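Local coordinates for protein glycoside Hydrolase (PDB 5T99) that probably hydrolyses galactosidic linkages in agarose-derived sugars as a family 2 glycoside hydrolase of Bacteroides uniformis, and binds d-galacto-isofagomine in its pocket, at residues I336-G341 with M363-L368; E374-K379 with F428-Y433; S398-D403 with D436-L441; I627-Y632 with A638-N643. All coordinates share one frame; numbering follows the deposited sequence.

Contact 1: residues I336-G341 with M363-L368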
loop_
_atom_site.group_PDB
_atom_site.type_symbol
_atom_site.label_atom_id
_atom_site.label_comp_id
_atom_site.label_asym_id
_atom_site.label_seq_id
_atom_site.Cartn_x
_atom_site.Cartn_y
_atom_site.Cartn_z
ATOM N N ILE A 336 2.065 -4.121 -10.299
ATOM C CA ILE A 336 2.575 -5.498 -10.239
ATOM C C ILE A 336 1.518 -6.411 -9.616
ATOM O O ILE A 336 1.236 -7.486 -10.147
ATOM C CB ILE A 336 3.959 -5.561 -9.542
ATOM C CG1 ILE A 336 5.023 -4.970 -10.487
ATOM C CG2 ILE A 336 4.341 -6.983 -9.160
ATOM C CD1 ILE A 336 6.331 -4.612 -9.814
ATOM N N MET A 337 0.892 -5.961 -8.535
ATOM C CA MET A 337 -0.237 -6.708 -7.966
ATOM C C MET A 337 -1.390 -6.903 -8.981
ATOM O O MET A 337 -1.914 -8.019 -9.103
ATOM C CB MET A 337 -0.712 -6.071 -6.656
ATOM C CG MET A 337 0.300 -6.166 -5.521
ATOM S SD MET A 337 0.560 -7.856 -4.920
ATOM C CE MET A 337 1.997 -8.359 -5.867
ATOM N N LYS A 338 -1.744 -5.873 -9.751
ATOM C CA LYS A 338 -2.796 -6.040 -10.784
ATOM C C LYS A 338 -2.417 -7.063 -11.878
ATOM O O LYS A 338 -3.294 -7.761 -12.394
ATOM C CB LYS A 338 -3.229 -4.702 -11.400
ATOM C CG LYS A 338 -4.217 -3.946 -10.525
ATOM C CD LYS A 338 -4.342 -2.466 -10.878
ATOM C CE LYS A 338 -5.012 -2.211 -12.230
ATOM N NZ LYS A 338 -6.363 -2.800 -12.315
ATOM N N GLU A 339 -1.123 -7.176 -12.189
ATOM C CA GLU A 339 -0.628 -8.203 -13.122
ATOM C C GLU A 339 -0.801 -9.622 -12.584
ATOM O O GLU A 339 -1.025 -10.559 -13.353
ATOM C CB GLU A 339 0.836 -7.936 -13.515
ATOM C CG GLU A 339 0.974 -6.819 -14.547
ATOM C CD GLU A 339 2.395 -6.302 -14.710
ATOM O OE1 GLU A 339 3.374 -7.043 -14.432
ATOM O OE2 GLU A 339 2.528 -5.127 -15.129
ATOM N N MET A 340 -0.716 -9.768 -11.265
ATOM C CA MET A 340 -1.002 -11.047 -10.587
ATOM C C MET A 340 -2.499 -11.425 -10.559
ATOM O O MET A 340 -2.824 -12.556 -10.220
ATOM C CB MET A 340 -0.457 -11.011 -9.143
ATOM C CG MET A 340 -0.118 -12.373 -8.559
ATOM S SD MET A 340 0.867 -12.286 -7.050
ATOM C CE MET A 340 -0.459 -12.025 -5.869
ATOM N N GLY A 341 -3.403 -10.491 -10.889
ATOM C CA GLY A 341 -4.853 -10.721 -10.802
ATOM C C GLY A 341 -5.481 -10.161 -9.530
ATOM O O GLY A 341 -6.637 -10.475 -9.211
ATOM N N MET A 363 -6.808 3.180 -9.919
ATOM C CA MET A 363 -6.509 1.855 -10.505
ATOM C C MET A 363 -7.612 0.798 -10.305
ATOM O O MET A 363 -7.439 -0.365 -10.688
ATOM C CB MET A 363 -5.163 1.352 -9.961
ATOM C CG MET A 363 -3.971 2.197 -10.416
ATOM S SD MET A 363 -2.448 1.888 -9.496
ATOM C CE MET A 363 -2.072 0.245 -10.086
ATOM N N GLY A 364 -8.731 1.194 -9.689
ATOM C CA GLY A 364 -9.904 0.341 -9.591
ATOM C C GLY A 364 -9.830 -0.793 -8.593
ATOM O O GLY A 364 -10.514 -1.800 -8.759
ATOM N N LEU A 365 -9.035 -0.628 -7.548
ATOM C CA LEU A 365 -8.896 -1.650 -6.517
ATOM C C LEU A 365 -9.805 -1.341 -5.332
ATOM O O LEU A 365 -9.908 -0.191 -4.921
ATOM C CB LEU A 365 -7.452 -1.696 -6.023
ATOM C CG LEU A 365 -6.389 -2.110 -7.042
ATOM C CD1 LEU A 365 -5.007 -1.845 -6.457
ATOM C CD2 LEU A 365 -6.527 -3.575 -7.439
ATOM N N VAL A 366 -10.441 -2.366 -4.766
ATOM C CA VAL A 366 -11.255 -2.178 -3.568
ATOM C C VAL A 366 -10.367 -2.365 -2.352
ATOM O O VAL A 366 -9.434 -3.169 -2.385
ATOM C CB VAL A 366 -12.535 -3.047 -3.550
ATOM C CG1 VAL A 366 -13.462 -2.587 -4.666
ATOM C CG2 VAL A 366 -12.258 -4.542 -3.672
ATOM N N VAL A 367 -10.638 -1.600 -1.295
ATOM C CA VAL A 367 -9.769 -1.515 -0.137
ATOM C C VAL A 367 -10.497 -1.734 1.202
ATOM O O VAL A 367 -11.556 -1.153 1.449
ATOM C CB VAL A 367 -9.045 -0.159 -0.099
ATOM C CG1 VAL A 367 -8.171 -0.039 1.146
ATOM C CG2 VAL A 367 -8.203 0.032 -1.358
ATOM N N LEU A 368 -9.891 -2.569 2.053
ATOM C CA LEU A 368 -10.242 -2.695 3.461
ATOM C C LEU A 368 -9.276 -1.815 4.244
ATOM O O LEU A 368 -8.086 -2.120 4.337
ATOM C CB LEU A 368 -10.131 -4.144 3.921
ATOM C CG LEU A 368 -11.257 -5.093 3.506
ATOM C CD1 LEU A 368 -11.477 -5.078 2.005
ATOM C CD2 LEU A 368 -10.985 -6.513 3.995
#

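Contact 2: residues E374-K379 with F428-Y433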
loop_
_atom_site.group_PDB
_atom_site.type_symbol
_atom_site.label_atom_id
_atom_site.label_comp_id
_atom_site.label_asym_id
_atom_site.label_seq_id
_atom_site.Cartn_x
_atom_site.Cartn_y
_atom_site.Cartn_z
ATOM N N GLU A 374 -3.741 -3.568 17.755
ATOM C CA GLU A 374 -4.139 -3.993 19.113
ATOM C C GLU A 374 -5.057 -2.945 19.740
ATOM O O GLU A 374 -5.043 -1.792 19.323
ATOM C CB GLU A 374 -2.903 -4.230 19.996
ATOM C CG GLU A 374 -2.048 -2.993 20.228
ATOM C CD GLU A 374 -0.806 -3.265 21.065
ATOM O OE1 GLU A 374 -0.051 -4.187 20.737
ATOM O OE2 GLU A 374 -0.570 -2.538 22.043
ATOM N N TRP A 375 -5.850 -3.349 20.732
ATOM C CA TRP A 375 -6.809 -2.438 21.351
ATOM C C TRP A 375 -6.378 -2.095 22.768
ATOM O O TRP A 375 -5.456 -1.311 22.915
ATOM C CB TRP A 375 -8.231 -2.994 21.285
ATOM C CG TRP A 375 -8.776 -3.168 19.912
ATOM C CD1 TRP A 375 -8.327 -2.591 18.756
ATOM C CD2 TRP A 375 -9.912 -3.961 19.552
ATOM N NE1 TRP A 375 -9.103 -2.991 17.697
ATOM C CE2 TRP A 375 -10.085 -3.830 18.155
ATOM C CE3 TRP A 375 -10.802 -4.773 20.277
ATOM C CZ2 TRP A 375 -11.103 -4.483 17.466
ATOM C CZ3 TRP A 375 -11.816 -5.413 19.594
ATOM C CH2 TRP A 375 -11.959 -5.266 18.197
ATOM N N THR A 376 -7.027 -2.656 23.797
ATOM C CA THR A 376 -6.644 -2.386 25.191
ATOM C C THR A 376 -5.573 -3.349 25.682
ATOM O O THR A 376 -4.846 -3.006 26.598
ATOM C CB THR A 376 -7.842 -2.439 26.175
ATOM O OG1 THR A 376 -8.284 -3.794 26.360
ATOM C CG2 THR A 376 -9.000 -1.564 25.678
ATOM N N LYS A 377 -5.500 -4.545 25.091
ATOM C CA LYS A 377 -4.537 -5.589 25.490
ATOM C C LYS A 377 -3.304 -5.560 24.577
ATOM O O LYS A 377 -3.433 -5.613 23.350
ATOM C CB LYS A 377 -5.172 -6.981 25.402
ATOM C CG LYS A 377 -6.335 -7.246 26.349
ATOM C CD LYS A 377 -5.873 -7.537 27.774
ATOM C CE LYS A 377 -6.669 -8.666 28.444
ATOM N NZ LYS A 377 -8.016 -8.215 28.874
ATOM N N ALA A 378 -2.122 -5.520 25.195
ATOM C CA ALA A 378 -0.833 -5.380 24.491
ATOM C C ALA A 378 -0.380 -6.641 23.761
ATOM O O ALA A 378 -0.385 -7.724 24.334
ATOM C CB ALA A 378 0.249 -4.981 25.488
ATOM N N LYS A 379 -0.003 -6.480 22.494
ATOM C CA LYS A 379 0.803 -7.461 21.766
ATOM C C LYS A 379 2.272 -7.137 21.929
ATOM O O LYS A 379 3.075 -8.049 22.094
ATOM C CB LYS A 379 0.495 -7.459 20.274
ATOM C CG LYS A 379 -0.866 -7.998 19.886
ATOM C CD LYS A 379 -1.032 -7.887 18.383
ATOM C CE LYS A 379 -2.322 -8.522 17.925
ATOM N NZ LYS A 379 -2.645 -8.160 16.526
ATOM N N PHE A 428 -16.086 -8.534 23.409
ATOM C CA PHE A 428 -17.085 -8.029 22.454
ATOM C C PHE A 428 -17.427 -6.533 22.617
ATOM O O PHE A 428 -17.778 -5.873 21.638
ATOM C CB PHE A 428 -18.377 -8.893 22.458
ATOM C CG PHE A 428 -19.370 -8.521 23.532
ATOM C CD1 PHE A 428 -20.476 -7.728 23.230
ATOM C CD2 PHE A 428 -19.189 -8.923 24.853
ATOM C CE1 PHE A 428 -21.390 -7.368 24.210
ATOM C CE2 PHE A 428 -20.097 -8.556 25.840
ATOM C CZ PHE A 428 -21.201 -7.784 25.516
ATOM N N THR A 429 -17.321 -6.000 23.832
ATOM C CA THR A 429 -17.688 -4.595 24.096
ATOM C C THR A 429 -16.757 -3.591 23.423
ATOM O O THR A 429 -17.201 -2.524 22.985
ATOM C CB THR A 429 -17.773 -4.286 25.608
ATOM O OG1 THR A 429 -16.469 -4.348 26.198
ATOM C CG2 THR A 429 -18.721 -5.281 26.311
ATOM N N VAL A 430 -15.480 -3.941 23.322
ATOM C CA VAL A 430 -14.500 -3.084 22.665
ATOM C C VAL A 430 -14.766 -3.129 21.156
ATOM O O VAL A 430 -14.744 -2.092 20.495
ATOM C CB VAL A 430 -13.040 -3.473 23.022
ATOM C CG1 VAL A 430 -12.052 -2.486 22.413
ATOM C CG2 VAL A 430 -12.834 -3.519 24.533
ATOM N N ALA A 431 -15.066 -4.314 20.621
ATOM C CA ALA A 431 -15.464 -4.431 19.222
ATOM C C ALA A 431 -16.723 -3.606 18.889
ATOM O O ALA A 431 -16.759 -2.893 17.879
ATOM C CB ALA A 431 -15.688 -5.885 18.856
ATOM N N LYS A 432 -17.759 -3.724 19.722
ATOM C CA LYS A 432 -18.982 -2.928 19.531
ATOM C C LYS A 432 -18.680 -1.412 19.526
ATOM O O LYS A 432 -19.133 -0.678 18.650
ATOM C CB LYS A 432 -20.014 -3.257 20.611
ATOM C CG LYS A 432 -21.392 -2.659 20.362
ATOM C CD LYS A 432 -22.324 -2.928 21.525
ATOM C CE LYS A 432 -23.704 -2.349 21.285
ATOM N NZ LYS A 432 -23.676 -0.855 21.201
ATOM N N TYR A 433 -17.894 -0.979 20.505
ATOM C CA TYR A 433 -17.487 0.413 20.650
ATOM C C TYR A 433 -16.914 0.984 19.349
ATOM O O TYR A 433 -17.325 2.065 18.905
ATOM C CB TYR A 433 -16.493 0.521 21.826
ATOM C CG TYR A 433 -15.673 1.780 21.901
ATOM C CD1 TYR A 433 -16.259 3.007 22.198
ATOM C CD2 TYR A 433 -14.304 1.745 21.696
ATOM C CE1 TYR A 433 -15.493 4.171 22.281
ATOM C CE2 TYR A 433 -13.533 2.898 21.774
ATOM C CZ TYR A 433 -14.130 4.105 22.062
ATOM O OH TYR A 433 -13.342 5.234 22.147
#

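Contact 3: residues S398-D403 with D436-L441. With EDO (1,2-ethanediol), chain L.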
loop_
_atom_site.group_PDB
_atom_site.type_symbol
_atom_site.label_atom_id
_atom_site.label_comp_id
_atom_site.label_asym_id
_atom_site.label_seq_id
_atom_site.Cartn_x
_atom_site.Cartn_y
_atom_site.Cartn_z
ATOM N N SER A 398 -10.673 10.143 12.958
ATOM C CA SER A 398 -9.754 10.792 12.003
ATOM C C SER A 398 -9.563 9.982 10.718
ATOM O O SER A 398 -9.521 10.552 9.629
ATOM C CB SER A 398 -8.393 11.062 12.650
ATOM O OG SER A 398 -7.532 11.681 11.720
ATOM N N LEU A 399 -9.463 8.661 10.846
ATOM C CA LEU A 399 -9.352 7.776 9.693
ATOM C C LEU A 399 -10.588 7.866 8.775
ATOM O O LEU A 399 -10.473 8.008 7.560
ATOM C CB LEU A 399 -9.162 6.330 10.162
ATOM C CG LEU A 399 -9.257 5.231 9.099
ATOM C CD1 LEU A 399 -8.124 5.401 8.092
ATOM C CD2 LEU A 399 -9.254 3.849 9.737
ATOM N N ILE A 400 -11.770 7.747 9.361
ATOM C CA ILE A 400 -13.002 7.720 8.575
ATOM C C ILE A 400 -13.268 9.087 7.928
ATOM O O ILE A 400 -13.656 9.149 6.767
ATOM C CB ILE A 400 -14.182 7.218 9.425
ATOM C CG1 ILE A 400 -13.964 5.736 9.752
ATOM C CG2 ILE A 400 -15.511 7.415 8.702
ATOM C CD1 ILE A 400 -14.867 5.200 10.834
ATOM N N MET A 401 -13.005 10.164 8.665
ATOM C CA MET A 401 -13.147 11.520 8.132
ATOM C C MET A 401 -12.192 11.768 6.949
ATOM O O MET A 401 -12.575 12.390 5.950
ATOM C CB MET A 401 -12.888 12.561 9.227
ATOM C CG MET A 401 -13.886 12.564 10.374
ATOM S SD MET A 401 -15.486 13.187 9.886
ATOM C CE MET A 401 -15.136 14.948 9.995
ATOM N N ARG A 402 -10.967 11.257 7.067
ATOM C CA ARG A 402 -9.956 11.367 6.016
ATOM C C ARG A 402 -10.328 10.571 4.770
ATOM O O ARG A 402 -10.169 11.077 3.655
ATOM C CB ARG A 402 -8.592 10.868 6.540
ATOM C CG ARG A 402 -7.377 11.184 5.673
ATOM C CD ARG A 402 -6.110 10.460 6.136
ATOM N NE ARG A 402 -6.161 9.038 5.817
ATOM C CZ ARG A 402 -5.123 8.197 5.804
ATOM N NH1 ARG A 402 -3.879 8.599 6.107
ATOM N NH2 ARG A 402 -5.332 6.927 5.468
ATOM N N ASP A 403 -10.813 9.339 4.956
ATOM C CA ASP A 403 -10.933 8.388 3.840
ATOM C C ASP A 403 -12.345 8.088 3.312
ATOM O O ASP A 403 -12.472 7.356 2.338
ATOM C CB ASP A 403 -10.255 7.056 4.204
ATOM C CG ASP A 403 -8.769 7.197 4.435
ATOM O OD1 ASP A 403 -8.228 8.295 4.162
ATOM O OD2 ASP A 403 -8.145 6.207 4.896
ATOM N N ASP A 436 -19.568 0.828 16.442
ATOM C CA ASP A 436 -20.589 1.885 16.548
ATOM C C ASP A 436 -20.105 3.209 15.968
ATOM O O ASP A 436 -20.862 3.882 15.286
ATOM C CB ASP A 436 -21.062 2.092 17.990
ATOM C CG ASP A 436 -21.882 0.927 18.522
ATOM O OD1 ASP A 436 -22.346 0.076 17.722
ATOM O OD2 ASP A 436 -22.049 0.857 19.767
ATOM N N ILE A 437 -18.840 3.550 16.223
ATOM C CA ILE A 437 -18.188 4.726 15.622
ATOM C C ILE A 437 -18.153 4.644 14.094
ATOM O O ILE A 437 -18.410 5.645 13.432
ATOM C CB ILE A 437 -16.770 4.927 16.182
ATOM C CG1 ILE A 437 -16.840 5.361 17.647
ATOM C CG2 ILE A 437 -15.986 5.964 15.385
ATOM C CD1 ILE A 437 -15.597 4.971 18.423
ATOM N N CYS A 438 -17.850 3.468 13.542
ATOM C CA CYS A 438 -17.942 3.259 12.087
ATOM C C CYS A 438 -19.350 3.567 11.558
ATOM O O CYS A 438 -19.503 4.287 10.564
ATOM C CB CYS A 438 -17.540 1.840 11.683
ATOM S SG CYS A 438 -15.809 1.436 11.986
ATOM N N ARG A 439 -20.357 3.031 12.247
ATOM C CA ARG A 439 -21.754 3.200 11.859
ATOM C C ARG A 439 -22.237 4.639 12.008
ATOM O O ARG A 439 -23.019 5.104 11.193
ATOM C CB ARG A 439 -22.674 2.252 12.650
ATOM C CG ARG A 439 -24.041 2.087 11.989
ATOM C CD ARG A 439 -24.986 1.124 12.706
ATOM N NE ARG A 439 -24.346 -0.131 13.122
ATOM C CZ ARG A 439 -23.867 -0.392 14.341
ATOM N NH1 ARG A 439 -23.927 0.497 15.334
ATOM N NH2 ARG A 439 -23.301 -1.561 14.574
ATOM N N GLU A 440 -21.772 5.326 13.051
ATOM C CA GLU A 440 -22.145 6.723 13.301
ATOM C C GLU A 440 -21.546 7.613 12.220
ATOM O O GLU A 440 -22.256 8.455 11.683
ATOM C CB GLU A 440 -21.777 7.153 14.749
ATOM C CG GLU A 440 -21.261 8.585 15.015
ATOM C CD GLU A 440 -20.526 8.708 16.384
ATOM O OE1 GLU A 440 -21.043 8.156 17.397
ATOM O OE2 GLU A 440 -19.422 9.330 16.457
ATOM N N LEU A 441 -20.274 7.402 11.872
ATOM C CA LEU A 441 -19.550 8.322 10.976
ATOM C C LEU A 441 -19.704 8.039 9.487
ATOM O O LEU A 441 -19.752 8.965 8.699
ATOM C CB LEU A 441 -18.062 8.356 11.322
ATOM C CG LEU A 441 -17.746 8.968 12.686
ATOM C CD1 LEU A 441 -16.286 8.734 13.024
ATOM C CD2 LEU A 441 -18.088 10.456 12.760
HETATM C C1 EDO L . -24.923 9.491 8.862
HETATM O O1 EDO L . -24.398 9.342 10.183
HETATM C C2 EDO L . -23.926 10.222 7.970
HETATM O O2 EDO L . -23.360 11.334 8.663
#

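Contact 4: residues I627-Y632 with A638-N643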
loop_
_atom_site.group_PDB
_atom_site.type_symbol
_atom_site.label_atom_id
_atom_site.label_comp_id
_atom_site.label_asym_id
_atom_site.label_seq_id
_atom_site.Cartn_x
_atom_site.Cartn_y
_atom_site.Cartn_z
ATOM N N ILE A 627 15.015 -33.786 -10.867
ATOM C CA ILE A 627 14.497 -32.443 -10.633
ATOM C C ILE A 627 12.968 -32.494 -10.685
ATOM O O ILE A 627 12.402 -32.867 -11.725
ATOM C CB ILE A 627 15.016 -31.451 -11.698
ATOM C CG1 ILE A 627 16.552 -31.548 -11.852
ATOM C CG2 ILE A 627 14.590 -30.021 -11.366
ATOM C CD1 ILE A 627 17.348 -31.309 -10.587
ATOM N N PRO A 628 12.289 -32.163 -9.561
ATOM C CA PRO A 628 10.835 -31.996 -9.655
ATOM C C PRO A 628 10.543 -30.710 -10.419
ATOM O O PRO A 628 11.060 -29.653 -10.049
ATOM C CB PRO A 628 10.375 -31.895 -8.187
ATOM C CG PRO A 628 11.566 -32.204 -7.350
ATOM C CD PRO A 628 12.776 -31.942 -8.185
ATOM N N VAL A 629 9.775 -30.808 -11.499
ATOM C CA VAL A 629 9.489 -29.645 -12.340
ATOM C C VAL A 629 8.006 -29.349 -12.236
ATOM O O VAL A 629 7.175 -30.206 -12.523
ATOM C CB VAL A 629 9.926 -29.862 -13.812
ATOM C CG1 VAL A 629 9.353 -28.790 -14.739
ATOM C CG2 VAL A 629 11.445 -29.861 -13.902
ATOM N N TYR A 630 7.701 -28.125 -11.811
ATOM C CA TYR A 630 6.339 -27.648 -11.603
ATOM C C TYR A 630 6.001 -26.626 -12.687
ATOM O O TYR A 630 6.852 -25.819 -13.088
ATOM C CB TYR A 630 6.226 -27.026 -10.212
ATOM C CG TYR A 630 6.163 -28.003 -9.034
ATOM C CD1 TYR A 630 6.029 -27.521 -7.731
ATOM C CD2 TYR A 630 6.201 -29.398 -9.209
ATOM C CE1 TYR A 630 5.964 -28.383 -6.639
ATOM C CE2 TYR A 630 6.117 -30.260 -8.127
ATOM C CZ TYR A 630 6.004 -29.748 -6.845
ATOM O OH TYR A 630 5.936 -30.602 -5.776
ATOM N N VAL A 631 4.776 -26.701 -13.197
ATOM C CA VAL A 631 4.278 -25.723 -14.156
ATOM C C VAL A 631 2.963 -25.165 -13.639
ATOM O O VAL A 631 2.074 -25.927 -13.241
ATOM C CB VAL A 631 4.089 -26.328 -15.566
ATOM C CG1 VAL A 631 3.291 -25.392 -16.480
ATOM C CG2 VAL A 631 5.444 -26.645 -16.187
ATOM N N TYR A 632 2.865 -23.831 -13.648
ATOM C CA TYR A 632 1.632 -23.120 -13.302
ATOM C C TYR A 632 1.048 -22.490 -14.569
ATOM O O TYR A 632 1.727 -21.735 -15.258
ATOM C CB TYR A 632 1.903 -22.051 -12.229
ATOM C CG TYR A 632 2.652 -22.539 -10.988
ATOM C CD1 TYR A 632 2.449 -23.821 -10.469
ATOM C CD2 TYR A 632 3.547 -21.700 -10.317
ATOM C CE1 TYR A 632 3.130 -24.255 -9.344
ATOM C CE2 TYR A 632 4.229 -22.128 -9.183
ATOM C CZ TYR A 632 4.015 -23.406 -8.705
ATOM O OH TYR A 632 4.683 -23.838 -7.589
ATOM N N ALA A 638 -0.690 -28.800 -20.227
ATOM C CA ALA A 638 0.648 -28.422 -20.654
ATOM C C ALA A 638 1.523 -29.640 -20.922
ATOM O O ALA A 638 1.307 -30.710 -20.349
ATOM C CB ALA A 638 1.302 -27.525 -19.623
ATOM N N GLU A 639 2.513 -29.449 -21.796
ATOM C CA GLU A 639 3.435 -30.502 -22.224
ATOM C C GLU A 639 4.849 -29.992 -22.049
ATOM O O GLU A 639 5.152 -28.877 -22.454
ATOM C CB GLU A 639 3.186 -30.879 -23.694
ATOM C CG GLU A 639 3.953 -32.118 -24.169
ATOM C CD GLU A 639 3.462 -32.682 -25.500
ATOM O OE1 GLU A 639 2.747 -31.980 -26.243
ATOM O OE2 GLU A 639 3.807 -33.841 -25.806
ATOM N N LEU A 640 5.700 -30.816 -21.440
ATOM C CA LEU A 640 7.086 -30.469 -21.141
ATOM C C LEU A 640 8.017 -31.134 -22.169
ATOM O O LEU A 640 7.797 -32.286 -22.565
ATOM C CB LEU A 640 7.419 -30.939 -19.722
ATOM C CG LEU A 640 8.671 -30.398 -19.036
ATOM C CD1 LEU A 640 8.595 -28.886 -18.871
ATOM C CD2 LEU A 640 8.869 -31.045 -17.674
ATOM N N PHE A 641 9.041 -30.401 -22.604
ATOM C CA PHE A 641 9.985 -30.878 -23.619
ATOM C C PHE A 641 11.400 -30.649 -23.118
ATOM O O PHE A 641 11.743 -29.515 -22.797
ATOM C CB PHE A 641 9.794 -30.133 -24.954
ATOM C CG PHE A 641 8.501 -30.458 -25.675
ATOM C CD1 PHE A 641 8.455 -31.463 -26.643
ATOM C CD2 PHE A 641 7.331 -29.738 -25.410
ATOM C CE1 PHE A 641 7.268 -31.757 -27.320
ATOM C CE2 PHE A 641 6.144 -30.027 -26.084
ATOM C CZ PHE A 641 6.111 -31.039 -27.038
ATOM N N LEU A 642 12.208 -31.712 -23.034
ATOM C CA LEU A 642 13.631 -31.590 -22.676
ATOM C C LEU A 642 14.493 -31.834 -23.913
ATOM O O LEU A 642 14.504 -32.940 -24.448
ATOM C CB LEU A 642 14.007 -32.582 -21.572
ATOM C CG LEU A 642 15.476 -32.605 -21.129
ATOM C CD1 LEU A 642 15.940 -31.244 -20.621
ATOM C CD2 LEU A 642 15.678 -33.679 -20.073
ATOM N N ASN A 643 15.210 -30.796 -24.350
ATOM C CA ASN A 643 16.000 -30.821 -25.595
ATOM C C ASN A 643 15.207 -31.361 -26.803
ATOM O O ASN A 643 15.707 -32.179 -27.574
ATOM C CB ASN A 643 17.291 -31.620 -25.383
ATOM C CG ASN A 643 18.221 -30.954 -24.396
ATOM O OD1 ASN A 643 18.602 -29.807 -24.581
ATOM N ND2 ASN A 643 18.595 -31.669 -23.341
#

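Contact 1: residues I336-G341 with M363-L368
Lys338 reaches across from the end of helix 327-339 and lies against the turn that leads from Met363 into strand 366-370. It has the largest share of the buried surface, and its chain makes two kinds of contact. The first half is apolar: CG packs on Leu365 CD2 at 3.9 Å, while CD meets the terminal methyl CE of Met363 at 3.6 Å. The chain then bends at its last two torsions, chi3 69° and chi4 58°, and this brings the ammonium back to the polypeptide. There NZ donates to the carbonyl oxygen of Met363 over 3.1 Å, approaching nearly in line with the C=O bond. That carbonyl is at the C-terminal end of helix 354-363, where the helix dipole would probably add to the attraction for a positive charge. Gly364, with positive phi, follows in a Schellman motif and turns the chain toward the strand. Met363 and Leu365 also touch Leu334 of helix 327-339, so the lysine works beside an apolar patch. The end of one outer helix thus packs on the turn that leads into parallel strand 366-370, at that strand's N-terminal end, in the beta-alpha-beta pattern of a (beta/alpha)8 TIM barrel.

Contact 2: residues E374-K379 with F428-Y433
Trp375 meets Val430 and Ala431 where a beta-alpha loop of the TIM barrel, following strand 366-370, rests on the outer helix 427-441. Apolar packing joins the two segments, and no hydrogen bond crosses between them. The benzo half of the indole does most of the touching: CE3 comes within 3.4 Å of Val430 CG1, a close approach. Val430 has that methyl anti to its own nitrogen (chi1 -175°), while CG2 turns toward the methyl of Thr376 and makes a looser contact. Further round the ring, CH2 lies 3.8 Å from Ala431 CB, and CZ3 is against the helix backbone at Ala431 N. Phe388 also meets the indole and touches Val430.

The polar bonds tie the loop to the barrel and to itself. Trp375 NE1 donates to Ile414 O on a barrel strand, which helps to fix the rotation of the indole, and Thr376 OG1 pairs with Glu420. Lys379 NZ binds Asp373 and the carbonyl of Asn416, a residue of the d-galacto-isofagomine pocket; the ligand itself is about 13 Å from the Trp375 side chain. Within the loop, Lys379 N donates to Glu374 OE1 over 2.9 Å, arriving from above the carboxylate plane.

Contact 3: residues S398-D403 with D436-L441
Ile400 carries almost the whole contact alone, its two branches spanning about one turn of the facing helix from Cys438 to Leu441. Helices 388-403 and 427-441 are neighbours in the outer layer of the TIM barrel; here their axes run at 33° to each other and 10.4 Å apart, and no polar bond joins the two segments. The ethyl arm of Ile400 stretches forward, chi2 167°, to put CD1 at 3.8 Å from Cys438 CA and 4.0 Å from its SG. The other branch, CG2, lies 3.8 Å from Leu441 CB. Beneath, Trp412 of barrel strand 409-416 touches both Ile400 and Cys438, so the two helices are seated on the same strand.

The salt bridges of these segments form within each helix. Arg439 NH1 pairs with Asp436 OD1, one turn back, and Asp436 OD2 has a second partner in Lys432. A 1,2-ethanediol, probably from the crystallisation liquor, donates to Glu440 O. On the far side of the first helix Arg402, whose NH2 also reaches Pro352 O, holds Asp403 side-on with two nitrogens: NE reaches OD1 from a tilt, whereas OD2 lies in the guanidinium plane and NH2 meets its syn lone pair at 3.0 Å.

Contact 4: residues I627-Y632 with A638-N643
Val629 and Val631 face Leu640 and Ala638 across the interior of a beta sandwich. Strands 626-633 and 637-642 follow each other directly in the chain but belong to different antiparallel sheets, so the short link between them is a beta arch rather than a hairpin: no hydrogen bond joins the two strands, and the gap is closed by side chains. Their CA atoms stay well apart, 7.9 Å between Val631 and Ala638 at the nearest pair.

Leu640 does the most to bridge this gap. Its chi1 of -165° swings CG to the side remote from the nitrogen, and chi2 of 61° extends CD2 as the leading methyl, leaving CD1 folded back. Val629 answers with CG1, and the two side chains cross at an angle; CD2 also approaches the branch carbon CB of the valine. Both valines adopt the same rotamer, Val631 with chi1 168°, and both therefore send CG1 forward. Opposite Val631, Ala638 offers just a methyl, and the pair meets more loosely, CG1 to CB being 4.3 Å.

Neighbouring strands complete the core: Trp679 lies against Val631 and Leu640, while Leu688 touches Val629 and Leu640. Tyr630, between the two valines, points away and packs edge-to-face with Tyr523; Phe641, next to Leu640, receives Lys691 in a cation-pi contact. The tightest touch between the two strands is Val629 CG1 on Leu640 CD2, at 3.7 Å.

How the contacts relate
Contacts 1, 2 and 3 all belong to the TIM barrel, whereas contact 4 lies in a separate beta sandwich further along the chain. Contacts 2 and 3 are the closest pair, with centres 17 Å apart: both use helix 427-441, and their segments alternate in sequence, so the loop after strand 366-370 and helix 388-403 are fastened to the same helix. Contact 1 comes earlier, ending on strand 366-370, and its centre is 24 Å from that of contact 3. Contact 4 is 30 Å from contact 1 and about 50 Å from the other two, centre to centre. Three contacts thus join neighbouring parts of the barrel, while the fourth joins two sheets of the sandwich.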